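Aryl acylamidase (bacterium CSBL00001, PDB 4YJ6) probably hydrolyses the amide bond of N-acylated arylamines, as a member of the amidase signature family of hydrolases. Local coordinates at residues 79-85 with 125-131. Numbering follows the deposited sequence.
Sequences VPTLMKD and SLLLGQT
Val79 O takes two donors at once: Leu126 N at 2.9 Å and the hydroxyl Ser125 OG at 2.8 Å, which reach the carbonyl from opposite faces of its plane. The hydroxyl stands there because OG lies anti to the backbone N (chi1 176°). The ladder then runs in parallel fashion up to Leu128 (Thr81 N to Leu126 O, Leu128 N to Thr81 O) and resumes one residue later at Gly129 O, which accepts from Met83 N; Thr131 N to Met83 O and Asp85 N to Thr131 O follow. The shift is a beta bulge. Strand 126-131 lies between 80-84 and the antiparallel 48-51, and 80-84 continues through Leu82-Gly180 into the large mixed sheet of the fold. Leu82 covers the bulge, its CD2 3.8 Å from Gly129 C and its CD1 4.0 Å from Leu128 CB; an alanine here would probably open a gap over Gly129 and rob Leu128 of one of its apolar neighbours. Leu82 O is served by a water that accepts from Thr131 OG1, 2.7 Å away. On the face shared by Thr81 and Leu127, Thr81 CG2 presses against Leu127 CD2 at a tight 3.5 Å, while Thr81 OG1 bonds to Tyr116 and Val178. A second water donates to Gln130 OE1 and, weakly, to Asp85 OD2, which is also hydrogen-bonded to Thr96 OG1; Pro94 O takes Gln130 NE2. Buried Lys84 NZ bonds to Ser163, Ser164 and Thr182 hydroxyls near a phosphate, consistent with the family's Ser-cisSer-Lys site.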
loop_
_atom_site.group_PDB
_atom_site.type_symbol
_atom_site.label_atom_id
_atom_site.label_comp_id
_atom_site.label_asym_id
_atom_site.label_seq_id
_atom_site.Cartn_x
_atom_site.Cartn_y
_atom_site.Cartn_z
ATOM N N VAL A 79 11.267 7.406 14.797
ATOM C CA VAL A 79 10.803 6.192 14.123
ATOM C C VAL A 79 11.406 6.156 12.728
ATOM O O VAL A 79 11.186 7.076 11.951
ATOM C CB VAL A 79 9.273 6.212 14.004
ATOM C CG1 VAL A 79 8.774 5.023 13.119
ATOM C CG2 VAL A 79 8.656 6.156 15.379
ATOM N N PRO A 80 12.139 5.084 12.371
ATOM C CA PRO A 80 12.744 5.026 11.038
ATOM C C PRO A 80 11.758 4.530 9.997
ATOM O O PRO A 80 10.978 3.636 10.294
ATOM C CB PRO A 80 13.870 4.012 11.211
ATOM C CG PRO A 80 13.350 3.051 12.268
ATOM C CD PRO A 80 12.499 3.918 13.208
ATOM N N THR A 81 11.809 5.073 8.789
ATOM C CA THR A 81 10.877 4.610 7.771
ATOM C C THR A 81 11.477 4.884 6.394
ATOM O O THR A 81 12.541 5.518 6.286
ATOM C CB THR A 81 9.481 5.299 7.932
ATOM O OG1 THR A 81 8.534 4.638 7.070
ATOM C CG2 THR A 81 9.540 6.791 7.541
ATOM N N LEU A 82 10.836 4.375 5.347
ATOM C CA LEU A 82 11.240 4.688 3.971
ATOM C C LEU A 82 9.993 5.012 3.143
ATOM O O LEU A 82 8.893 4.503 3.469
ATOM C CB LEU A 82 11.978 3.505 3.323
ATOM C CG LEU A 82 13.399 3.213 3.808
ATOM C CD1 LEU A 82 13.396 2.397 5.101
ATOM C CD2 LEU A 82 14.139 2.448 2.719
HETATM N N MSE A 83 10.155 5.849 2.116
HETATM C CA MSE A 83 9.003 6.222 1.259
HETATM C C MSE A 83 9.107 5.329 0.022
HETATM O O MSE A 83 10.119 4.601 -0.179
HETATM C CB MSE A 83 9.070 7.699 0.860
HETATM C CG MSE A 83 10.251 7.909 -0.067
HETATM SE SE MSE A 83 10.256 9.692 -0.737
HETATM C CE MSE A 83 8.571 9.742 -1.716
ATOM N N LYS A 84 8.074 5.390 -0.808
ATOM C CA LYS A 84 8.002 4.553 -2.019
ATOM C C LYS A 84 8.455 5.308 -3.270
ATOM O O LYS A 84 8.042 6.460 -3.504
ATOM C CB LYS A 84 6.549 4.117 -2.187
ATOM C CG LYS A 84 6.267 3.296 -3.472
ATOM C CD LYS A 84 4.803 2.846 -3.406
ATOM C CE LYS A 84 4.391 2.226 -4.730
ATOM N NZ LYS A 84 2.981 1.785 -4.673
ATOM N N ASP A 85 9.244 4.643 -4.113
ATOM C CA ASP A 85 9.698 5.233 -5.367
ATOM C C ASP A 85 8.643 5.089 -6.497
ATOM O O ASP A 85 8.871 4.396 -7.496
ATOM C CB ASP A 85 11.027 4.543 -5.771
ATOM C CG ASP A 85 11.607 5.102 -7.063
ATOM O OD1 ASP A 85 11.225 6.232 -7.449
ATOM O OD2 ASP A 85 12.489 4.403 -7.654
ATOM N N SER A 125 9.667 11.478 12.244
ATOM C CA SER A 125 10.088 10.200 11.725
ATOM C C SER A 125 11.312 10.445 10.840
ATOM O O SER A 125 11.440 11.507 10.203
ATOM C CB SER A 125 8.905 9.545 10.950
ATOM O OG SER A 125 9.299 8.320 10.351
ATOM N N LEU A 126 12.231 9.483 10.830
ATOM C CA LEU A 126 13.503 9.621 10.093
ATOM C C LEU A 126 13.432 8.814 8.795
ATOM O O LEU A 126 13.282 7.587 8.832
ATOM C CB LEU A 126 14.641 9.089 10.977
ATOM C CG LEU A 126 14.796 9.960 12.236
ATOM C CD1 LEU A 126 15.677 9.256 13.301
ATOM C CD2 LEU A 126 15.365 11.342 11.849
ATOM N N LEU A 127 13.539 9.500 7.664
ATOM C CA LEU A 127 13.451 8.858 6.352
ATOM C C LEU A 127 14.804 8.329 5.915
ATOM O O LEU A 127 15.770 9.099 5.749
ATOM C CB LEU A 127 12.958 9.846 5.298
ATOM C CG LEU A 127 11.611 10.498 5.561
ATOM C CD1 LEU A 127 11.345 11.613 4.508
ATOM C CD2 LEU A 127 10.585 9.436 5.506
ATOM N N LEU A 128 14.879 7.031 5.691
ATOM C CA LEU A 128 16.158 6.384 5.376
ATOM C C LEU A 128 16.375 6.171 3.877
ATOM O O LEU A 128 17.474 5.799 3.468
ATOM C CB LEU A 128 16.303 5.025 6.113
ATOM C CG LEU A 128 17.140 5.270 7.393
ATOM C CD1 LEU A 128 16.260 5.911 8.451
ATOM C CD2 LEU A 128 17.777 4.021 7.917
ATOM N N GLY A 129 15.349 6.392 3.057
ATOM C CA GLY A 129 15.460 6.105 1.625
ATOM C C GLY A 129 14.129 5.770 0.968
ATOM O O GLY A 129 13.081 6.140 1.498
ATOM N N GLN A 130 14.185 5.080 -0.178
ATOM C CA GLN A 130 12.980 4.745 -0.964
ATOM C C GLN A 130 12.916 3.265 -1.248
ATOM O O GLN A 130 13.956 2.602 -1.339
ATOM C CB GLN A 130 13.008 5.448 -2.317
ATOM C CG GLN A 130 13.086 6.971 -2.221
ATOM C CD GLN A 130 13.215 7.605 -3.590
ATOM O OE1 GLN A 130 13.852 7.031 -4.483
ATOM N NE2 GLN A 130 12.656 8.803 -3.760
ATOM N N THR A 131 11.696 2.766 -1.447
ATOM C CA THR A 131 11.446 1.367 -1.716
ATOM C C THR A 131 10.975 1.106 -3.147
ATOM O O THR A 131 10.403 1.978 -3.802
ATOM C CB THR A 131 10.364 0.819 -0.738
ATOM O OG1 THR A 131 9.210 1.665 -0.813
ATOM C CG2 THR A 131 10.895 0.834 0.704
HETATM O O HOH W 1 8.016 2.685 1.413
HETATM O O HOH W 2 14.761 5.886 -6.874
#